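Capsular polysaccharide biosynthesis protein (Burkholderia pseudomallei, PDB 4BQN) binds coenzyme A and probably acts as an acetyltransferase in the biosynthesis of the bacterium's capsular polysaccharide. Local coordinates at residues A[53-67]-A[81-95]. The protein carries 1 engineered substitution. Residues are numbered along the deposited sequence; the frame is centred on the assembly and turned at random.
Sequences LAETIPKLDLFLYQP and FLRNSMPPGGNALSV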
ATOM      1  N   LEU A  53      18.890 -13.630   9.469  1.00 16.05           N
ATOM      2  CA  LEU A  53      18.548 -14.335  10.701  0.70 18.42           C
ATOM      3  C   LEU A  53      19.791 -14.625  11.529  1.00 19.24           C
ATOM      4  O   LEU A  53      19.766 -14.504  12.755  1.00 18.70           O
ATOM      5  CB  LEU A  53      17.815 -15.641  10.413  0.70 16.66           C
ATOM      6  CG  LEU A  53      16.995 -16.185  11.587  0.70 17.51           C
ATOM      7  CD1 LEU A  53      15.634 -15.506  11.665  0.70 26.87           C
ATOM      8  CD2 LEU A  53      16.833 -17.690  11.459  0.70 22.13           C
ATOM      9  N   ALA A  54      20.879 -14.992  10.852  1.00 19.54           N
ATOM     10  CA  ALA A  54      22.121 -15.378  11.516  1.00 23.22           C
ATOM     11  C   ALA A  54      22.975 -14.194  11.969  1.00 21.75           C
ATOM     12  O   ALA A  54      23.605 -14.248  13.029  1.00 26.47           O
ATOM     13  CB  ALA A  54      22.941 -16.284  10.604  1.00 23.38           C
ATOM     14  N   GLU A  55      23.006 -13.136  11.165  1.00 20.13           N
ATOM     15  CA  GLU A  55      24.043 -12.102  11.300  1.00 20.93           C
ATOM     16  C   GLU A  55      23.501 -10.693  11.534  1.00 21.83           C
ATOM     17  O   GLU A  55      24.188  -9.847  12.093  1.00 27.87           O
ATOM     18  CB  GLU A  55      24.946 -12.089  10.059  1.00 23.38           C
ATOM     19  CG  GLU A  55      25.762 -13.358   9.857  1.00 29.19           C
ATOM     20  CD  GLU A  55      26.615 -13.331   8.597  1.00 46.74           C
ATOM     21  OE1 GLU A  55      26.812 -12.237   8.019  1.00 39.25           O
ATOM     22  OE2 GLU A  55      27.093 -14.410   8.179  1.00 60.48           O
ATOM     23  N   THR A  56      22.287 -10.421  11.075  1.00 18.19           N
ATOM     24  CA  THR A  56      21.740  -9.076  11.197  1.00 17.55           C
ATOM     25  C   THR A  56      20.897  -8.944  12.452  1.00 16.62           C
ATOM     26  O   THR A  56      21.215  -8.155  13.344  1.00 17.05           O
ATOM     27  CB  THR A  56      20.893  -8.698   9.969  1.00 16.88           C
ATOM     28  OG1 THR A  56      21.703  -8.773   8.793  1.00 19.24           O
ATOM     29  CG2 THR A  56      20.312  -7.294  10.103  1.00 18.80           C
ATOM     30  N   ILE A  57      19.819  -9.715  12.506  1.00 16.60           N
ATOM     31  CA  ILE A  57      18.836  -9.577  13.576  1.00 17.20           C
ATOM     32  C   ILE A  57      19.412  -9.779  14.988  1.00 18.24           C
ATOM     33  O   ILE A  57      19.090  -9.005  15.885  1.00 18.79           O
ATOM     34  CB  ILE A  57      17.585 -10.433  13.287  1.00 16.94           C
ATOM     35  CG1 ILE A  57      16.871  -9.874  12.042  1.00 19.13           C
ATOM     36  CG2 ILE A  57      16.632 -10.451  14.479  1.00 17.41           C
ATOM     37  CD1 ILE A  57      15.831 -10.808  11.455  1.00 19.20           C
ATOM     38  N   PRO A  58      20.292 -10.784  15.186  1.00 17.33           N
ATOM     39  CA  PRO A  58      20.838 -10.950  16.542  1.00 19.53           C
ATOM     40  C   PRO A  58      21.713  -9.780  17.031  1.00 20.33           C
ATOM     41  O   PRO A  58      22.040  -9.711  18.219  1.00 24.42           O
ATOM     42  CB  PRO A  58      21.673 -12.233  16.430  1.00 23.28           C
ATOM     43  CG  PRO A  58      21.016 -12.989  15.315  1.00 21.93           C
ATOM     44  CD  PRO A  58      20.647 -11.925  14.320  1.00 19.01           C
ATOM     45  N   LYS A  59      22.084  -8.878  16.127  1.00 18.63           N
ATOM     46  CA  LYS A  59      22.875  -7.701  16.486  1.00 19.71           C
ATOM     47  C   LYS A  59      22.065  -6.397  16.588  1.00 18.97           C
ATOM     48  O   LYS A  59      22.629  -5.335  16.859  1.00 22.23           O
ATOM     49  CB  LYS A  59      24.043  -7.515  15.503  1.00 26.47           C
ATOM     50  CG  LYS A  59      25.001  -8.695  15.413  1.00 33.99           C
ATOM     51  CD  LYS A  59      26.079  -8.435  14.374  1.00 46.45           C
ATOM     52  CE  LYS A  59      26.776  -9.720  13.963  1.00 54.63           C
ATOM     53  NZ  LYS A  59      27.266  -9.644  12.557  1.00 61.42           N
ATOM     54  N   LEU A  60      20.751  -6.461  16.379  1.00 18.89           N
ATOM     55  CA  LEU A  60      19.945  -5.239  16.386  1.00 17.38           C
ATOM     56  C   LEU A  60      19.512  -4.800  17.782  1.00 17.84           C
ATOM     57  O   LEU A  60      19.144  -5.628  18.626  1.00 21.34           O
ATOM     58  CB  LEU A  60      18.699  -5.412  15.512  1.00 17.66           C
ATOM     59  CG  LEU A  60      18.930  -5.663  14.024  1.00 14.95           C
ATOM     60  CD1 LEU A  60      17.564  -5.892  13.387  1.00 16.32           C
ATOM     61  CD2 LEU A  60      19.683  -4.514  13.370  1.00 17.19           C
ATOM     62  N   ASP A  61      19.546  -3.485  18.006  1.00 17.68           N
ATOM     63  CA  ASP A  61      18.870  -2.874  19.142  1.00 18.62           C
ATOM     64  C   ASP A  61      17.379  -2.712  18.866  1.00 17.42           C
ATOM     65  O   ASP A  61      16.560  -2.807  19.787  1.00 19.97           O
ATOM     66  CB  ASP A  61      19.496  -1.520  19.462  1.00 19.38           C
ATOM     67  CG  ASP A  61      20.938  -1.645  19.870  1.00 19.90           C
ATOM     68  OD1 ASP A  61      21.181  -2.086  21.007  1.00 32.37           O
ATOM     69  OD2 ASP A  61      21.816  -1.323  19.050  1.00 21.08           O
ATOM     70  N   LEU A  62      17.038  -2.467  17.600  1.00 16.10           N
ATOM     71  CA  LEU A  62      15.659  -2.196  17.205  1.00 14.56           C
ATOM     72  C   LEU A  62      15.328  -2.892  15.895  1.00 13.98           C
ATOM     73  O   LEU A  62      16.086  -2.785  14.932  1.00 14.62           O
ATOM     74  CB  LEU A  62      15.453  -0.690  17.054  1.00 15.99           C
ATOM     75  CG  LEU A  62      14.130  -0.201  16.438  1.00 15.31           C
ATOM     76  CD1 LEU A  62      12.930  -0.561  17.304  1.00 18.10           C
ATOM     77  CD2 LEU A  62      14.186   1.298  16.165  1.00 17.10           C
ATOM     78  N   PHE A  63      14.190  -3.584  15.868  1.00 14.19           N
ATOM     79  CA  PHE A  63      13.683  -4.223  14.658  1.00 13.40           C
ATOM     80  C   PHE A  63      12.302  -3.624  14.436  1.00 12.69           C
ATOM     81  O   PHE A  63      11.366  -3.921  15.181  1.00 14.00           O
ATOM     82  CB  PHE A  63      13.609  -5.742  14.859  1.00 14.68           C
ATOM     83  CG  PHE A  63      13.206  -6.539  13.637  1.00 13.50           C
ATOM     84  CD1 PHE A  63      13.877  -6.413  12.424  1.00 14.49           C
ATOM     85  CD2 PHE A  63      12.177  -7.477  13.730  1.00 13.89           C
ATOM     86  CE1 PHE A  63      13.510  -7.177  11.320  1.00 15.51           C
ATOM     87  CE2 PHE A  63      11.802  -8.243  12.631  1.00 15.36           C
ATOM     88  CZ  PHE A  63      12.471  -8.098  11.423  1.00 14.60           C
ATOM     89  N   LEU A  64      12.211  -2.716  13.466  1.00 12.76           N
ATOM     90  CA  LEU A  64      10.919  -2.177  13.040  0.70 10.99           C
ATOM     91  C   LEU A  64      10.454  -3.051  11.903  1.00 10.90           C
ATOM     92  O   LEU A  64      11.184  -3.276  10.950  1.00 13.86           O
ATOM     93  CB  LEU A  64      11.049  -0.732  12.551  0.70 14.20           C
ATOM     94  CG  LEU A  64      11.245   0.375  13.582  0.70 11.91           C
ATOM     95  CD1 LEU A  64      11.662   1.672  12.902  0.70 12.34           C
ATOM     96  CD2 LEU A  64       9.990   0.587  14.421  0.70 17.32           C
ATOM     97  N   TYR A  65       9.237  -3.569  12.004  1.00 10.40           N
ATOM     98  CA  TYR A  65       8.807  -4.517  10.993  1.00 10.56           C
ATOM     99  C   TYR A  65       7.317  -4.425  10.753  1.00 10.46           C
ATOM    100  O   TYR A  65       6.552  -4.020  11.636  1.00 11.87           O
ATOM    101  CB  TYR A  65       9.189  -5.958  11.407  1.00 11.03           C
ATOM    102  CG  TYR A  65       8.387  -6.454  12.582  1.00 10.38           C
ATOM    103  CD1 TYR A  65       8.758  -6.138  13.898  1.00 12.32           C
ATOM    104  CD2 TYR A  65       7.216  -7.178  12.380  1.00 11.55           C
ATOM    105  CE1 TYR A  65       7.987  -6.547  14.978  1.00 12.85           C
ATOM    106  CE2 TYR A  65       6.436  -7.593  13.454  1.00 12.55           C
ATOM    107  CZ  TYR A  65       6.826  -7.266  14.740  1.00 11.37           C
ATOM    108  OH  TYR A  65       6.051  -7.685  15.791  1.00 12.81           O
ATOM    109  N   GLN A  66       6.902  -4.839   9.567  1.00  9.96           N
ATOM    110  CA  GLN A  66       5.487  -4.984   9.285  1.00 10.60           C
ATOM    111  C   GLN A  66       5.104  -6.447   9.399  1.00 10.90           C
ATOM    112  O   GLN A  66       5.925  -7.331   9.114  1.00 11.91           O
ATOM    113  CB  GLN A  66       5.178  -4.464   7.885  1.00 10.45           C
ATOM    114  CG  GLN A  66       5.504  -2.983   7.749  1.00 10.86           C
ATOM    115  CD  GLN A  66       5.149  -2.409   6.400  1.00 10.82           C
ATOM    116  OE1 GLN A  66       5.597  -2.907   5.371  1.00 10.96           O
ATOM    117  NE2 GLN A  66       4.351  -1.342   6.393  1.00 10.64           N
ATOM    118  N   PRO A  67       3.861  -6.730   9.808  1.00 11.01           N
ATOM    119  CA  PRO A  67       3.429  -8.129   9.873  1.00 10.93           C
ATOM    120  C   PRO A  67       3.526  -8.862   8.521  1.00 11.87           C
ATOM    121  O   PRO A  67       3.093  -8.336   7.497  1.00 12.74           O
ATOM    122  CB  PRO A  67       1.965  -8.006  10.306  1.00 12.80           C
ATOM    123  CG  PRO A  67       1.924  -6.759  11.135  1.00 13.99           C
ATOM    124  CD  PRO A  67       2.829  -5.823  10.345  1.00 12.78           C
ATOM    125  N   PHE A  81       8.928 -15.304  12.909  1.00 12.84           N
ATOM    126  CA  PHE A  81      10.164 -16.071  12.920  1.00 13.01           C
ATOM    127  C   PHE A  81      11.365 -15.136  12.978  1.00 14.02           C
ATOM    128  O   PHE A  81      12.313 -15.376  13.727  1.00 14.93           O
ATOM    129  CB  PHE A  81      10.213 -16.956  11.672  1.00 13.80           C
ATOM    130  CG  PHE A  81      11.386 -17.890  11.620  1.00 14.87           C
ATOM    131  CD1 PHE A  81      11.433 -19.022  12.435  1.00 17.54           C
ATOM    132  CD2 PHE A  81      12.432 -17.667  10.728  1.00 15.93           C
ATOM    133  CE1 PHE A  81      12.504 -19.901  12.365  1.00 21.33           C
ATOM    134  CE2 PHE A  81      13.500 -18.549  10.654  1.00 18.49           C
ATOM    135  CZ  PHE A  81      13.537 -19.663  11.478  1.00 23.82           C
ATOM    136  N   LEU A  82      11.327 -14.060  12.202  1.00 12.97           N
ATOM    137  CA  LEU A  82      12.427 -13.110  12.191  1.00 12.99           C
ATOM    138  C   LEU A  82      12.598 -12.412  13.541  1.00 14.98           C
ATOM    139  O   LEU A  82      13.716 -12.321  14.050  1.00 15.22           O
ATOM    140  CB  LEU A  82      12.246 -12.095  11.059  1.00 13.36           C
ATOM    141  CG  LEU A  82      12.364 -12.713   9.656  1.00 14.38           C
ATOM    142  CD1 LEU A  82      11.752 -11.788   8.619  1.00 15.39           C
ATOM    143  CD2 LEU A  82      13.806 -13.055   9.307  1.00 14.86           C
ATOM    144  N   ARG A  83      11.508 -11.916  14.122  1.00 13.25           N
ATOM    145  CA  ARG A  83      11.645 -11.185  15.371  1.00 14.85           C
ATOM    146  C   ARG A  83      12.054 -12.100  16.530  1.00 14.16           C
ATOM    147  O   ARG A  83      12.646 -11.639  17.505  1.00 17.03           O
ATOM    148  CB  ARG A  83      10.408 -10.349  15.708  1.00 15.32           C
ATOM    149  CG  ARG A  83       9.152 -11.128  16.061  1.00 14.08           C
ATOM    150  CD  ARG A  83       7.978 -10.170  16.010  1.00 14.68           C
ATOM    151  NE  ARG A  83       6.661 -10.797  16.102  1.00 14.25           N
ATOM    152  CZ  ARG A  83       6.056 -11.164  17.235  1.00 15.46           C
ATOM    153  NH1 ARG A  83       6.677 -11.055  18.404  1.00 16.34           N
ATOM    154  NH2 ARG A  83       4.826 -11.672  17.199  1.00 16.44           N
ATOM    155  N   ASN A  84      11.785 -13.397  16.403  1.00 14.89           N
ATOM    156  CA  ASN A  84      12.230 -14.373  17.399  1.00 17.74           C
ATOM    157  C   ASN A  84      13.746 -14.432  17.575  1.00 18.15           C
ATOM    158  O   ASN A  84      14.231 -14.855  18.632  1.00 21.89           O
ATOM    159  CB  ASN A  84      11.687 -15.761  17.058  1.00 18.01           C
ATOM    160  CG  ASN A  84      11.959 -16.773  18.148  1.00 26.96           C
ATOM    161  OD1 ASN A  84      11.479 -16.634  19.269  1.00 33.55           O
ATOM    162  ND2 ASN A  84      12.730 -17.804  17.819  1.00 30.54           N
ATOM    163  N   SER A  85      14.491 -13.995  16.562  1.00 16.78           N
ATOM    164  CA  SER A  85      15.951 -14.037  16.608  0.70 18.68           C
ATOM    165  C   SER A  85      16.594 -12.781  17.197  1.00 17.98           C
ATOM    166  O   SER A  85      17.827 -12.663  17.239  1.00 20.54           O
ATOM    167  CB  SER A  85      16.513 -14.335  15.220  0.70 17.37           C
ATOM    168  OG  SER A  85      16.375 -15.714  14.939  0.70 20.50           O
ATOM    169  N   MET A  86      15.772 -11.836  17.662  1.00 17.67           N
ATOM    170  CA  MET A  86      16.282 -10.639  18.346  0.75 17.95           C
ATOM    171  C   MET A  86      17.047 -10.992  19.620  1.00 20.02           C
ATOM    172  O   MET A  86      16.700 -11.950  20.313  1.00 23.39           O
ATOM    173  CB  MET A  86      15.142  -9.678  18.684  0.75 18.03           C
ATOM    174  CG  MET A  86      14.638  -8.889  17.479  0.75 16.06           C
ATOM    175  SD  MET A  86      15.855  -7.709  16.861  0.75 16.96           S
ATOM    176  CE  MET A  86      15.720  -6.405  18.079  0.75 17.13           C
ATOM    177  N   PRO A  87      18.090 -10.211  19.948  1.00 19.94           N
ATOM    178  CA  PRO A  87      18.839 -10.487  21.173  1.00 23.09           C
ATOM    179  C   PRO A  87      18.050 -10.047  22.414  1.00 25.36           C
ATOM    180  O   PRO A  87      17.114  -9.246  22.280  1.00 26.60           O
ATOM    181  CB  PRO A  87      20.082  -9.615  21.009  1.00 24.14           C
ATOM    182  CG  PRO A  87      19.590  -8.448  20.228  1.00 23.38           C
ATOM    183  CD  PRO A  87      18.651  -9.052  19.222  1.00 21.30           C
ATOM    184  N   PRO A  88      18.420 -10.579  23.596  0.60 32.09           N
ATOM    185  CA  PRO A  88      17.913 -10.055  24.858  0.60 34.46           C
ATOM    186  C   PRO A  88      18.124  -8.544  24.942  0.60 29.96           C
ATOM    187  O   PRO A  88      19.196  -8.039  24.591  0.60 28.05           O
ATOM    188  CB  PRO A  88      18.771 -10.773  25.900  0.60 40.28           C
ATOM    189  CG  PRO A  88      19.096 -12.080  25.265  0.60 40.30           C
ATOM    190  CD  PRO A  88      19.203 -11.816  23.787  0.60 36.69           C
ATOM    191  N   GLY A  89      17.094  -7.827  25.371  0.60 28.68           N
ATOM    192  CA  GLY A  89      17.182  -6.378  25.481  0.60 35.18           C
ATOM    193  C   GLY A  89      16.920  -5.644  24.179  0.60 36.00           C
ATOM    194  O   GLY A  89      16.794  -4.416  24.184  0.60 43.37           O
ATOM    195  N   GLY A  90      16.848  -6.372  23.060  1.00 30.14           N
ATOM    196  CA  GLY A  90      16.408  -5.755  21.806  1.00 23.11           C
ATOM    197  C   GLY A  90      14.922  -5.456  21.848  1.00 23.73           C
ATOM    198  O   GLY A  90      14.183  -6.030  22.653  1.00 32.66           O
ATOM    199  N   ASN A  91      14.492  -4.547  20.982  1.00 18.89           N
ATOM    200  CA  ASN A  91      13.103  -4.105  20.899  0.70 18.90           C
ATOM    201  C   ASN A  91      12.570  -4.340  19.484  1.00 15.82           C
ATOM    202  O   ASN A  91      13.153  -3.823  18.529  1.00 17.34           O
ATOM    203  CB  ASN A  91      13.050  -2.608  21.239  0.70 23.56           C
ATOM    204  CG  ASN A  91      11.638  -2.073  21.398  0.70 25.13           C
ATOM    205  OD1 ASN A  91      10.680  -2.824  21.593  0.70 29.24           O
ATOM    206  ND2 ASN A  91      11.510  -0.750  21.336  0.70 27.11           N
ATOM    207  N   ALA A  92      11.479  -5.095  19.363  1.00 16.49           N
ATOM    208  CA  ALA A  92      10.818  -5.328  18.080  1.00 14.98           C
ATOM    209  C   ALA A  92       9.467  -4.605  18.098  1.00 14.96           C
ATOM    210  O   ALA A  92       8.605  -4.887  18.935  1.00 17.83           O
ATOM    211  CB  ALA A  92      10.638  -6.820  17.830  1.00 17.57           C
ATOM    212  N   LEU A  93       9.304  -3.639  17.198  1.00 13.31           N
ATOM    213  CA  LEU A  93       8.072  -2.850  17.117  1.00 13.67           C
ATOM    214  C   LEU A  93       7.422  -3.056  15.773  1.00 12.48           C
ATOM    215  O   LEU A  93       8.052  -2.856  14.713  1.00 12.74           O
ATOM    216  CB  LEU A  93       8.362  -1.361  17.323  1.00 15.23           C
ATOM    217  CG  LEU A  93       8.730  -0.917  18.740  1.00 16.40           C
ATOM    218  CD1 LEU A  93       9.205   0.528  18.716  1.00 18.07           C
ATOM    219  CD2 LEU A  93       7.547  -1.075  19.686  1.00 24.35           C
ATOM    220  N   SER A  94       6.169  -3.497  15.801  1.00 12.21           N
ATOM    221  CA  SER A  94       5.432  -3.663  14.554  1.00 12.01           C
ATOM    222  C   SER A  94       4.802  -2.366  14.069  1.00 10.74           C
ATOM    223  O   SER A  94       4.296  -1.540  14.856  1.00 12.16           O
ATOM    224  CB  SER A  94       4.398  -4.776  14.668  1.00 12.84           C
ATOM    225  OG  SER A  94       3.564  -4.557  15.795  1.00 12.76           O
ATOM    226  N   VAL A  95       4.852  -2.219  12.752  1.00 10.79           N
ATOM    227  CA  VAL A  95       4.351  -1.055  12.040  1.00 11.20           C
ATOM    228  C   VAL A  95       3.264  -1.500  11.074  1.00  9.91           C
ATOM    229  O   VAL A  95       3.442  -2.477  10.325  1.00 11.45           O
ATOM    230  CB  VAL A  95       5.487  -0.386  11.232  1.00 12.25           C
ATOM    231  CG1 VAL A  95       4.970   0.842  10.486  1.00 14.12           C
ATOM    232  CG2 VAL A  95       6.629  -0.011  12.159  1.00 13.21           C
TER
HETATM  233  O   HOH W   1      19.617 -16.200  14.736  1.00 38.64           O
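Two neighbouring parallel strands, 62-65 and 91-94, joined by a connection that includes helices 70-73 and 79-83, form a beta-alpha-beta crossover at one side of the four-stranded sheet of WcbI. F63 N donates to N91 O (2.9 Å) and F63 O accepts from L93 N, so F63 bonds to the residues before and after its partner A92; Y65 spans L93 and V95 likewise, its O receiving V95 N at 2.7 Å.

On the face of F63 and Y65, the returning helix and its turn supply the cover. The F63 side chain, CG anti to the backbone N (chi1 -175°), meets L82 CB through CZ and R83 CB through CD2, both obliquely, while its CB meets M86 SD at 3.6 Å. M86 suits this spot because its chain, bent at chi2 and chi3, folds back so that sulfur lies obliquely to the F63 ring, a Met-aromatic contact, and also meets I57 CG2 at 3.7 Å. I57 CD1 touches L82 CD2, and L53 CD2 lies 3.5 Å from F81 CE2. A type II turn from P87 to G90, with G89 at a positive phi that glycine adopts readily, leads into strand 91-94.

The Y65 ring takes S94 CA over one face; ring and R83 guanidinium planes are 13° apart, with Y65 OH over one guanidinium face. R83 CD comes within 3.4 Å of Y65 CZ. R83 NE forms a salt bridge with D173, and Y65 OH hydrogen-bonds to D173 and K176 NZ.

On the other face, L64 and L93 lie side by side. Strand 6-11 flanks 62-65 across from 91-94, helix 15-24 packs on L64 and V95, and P67 reaches the coenzyme A pocket.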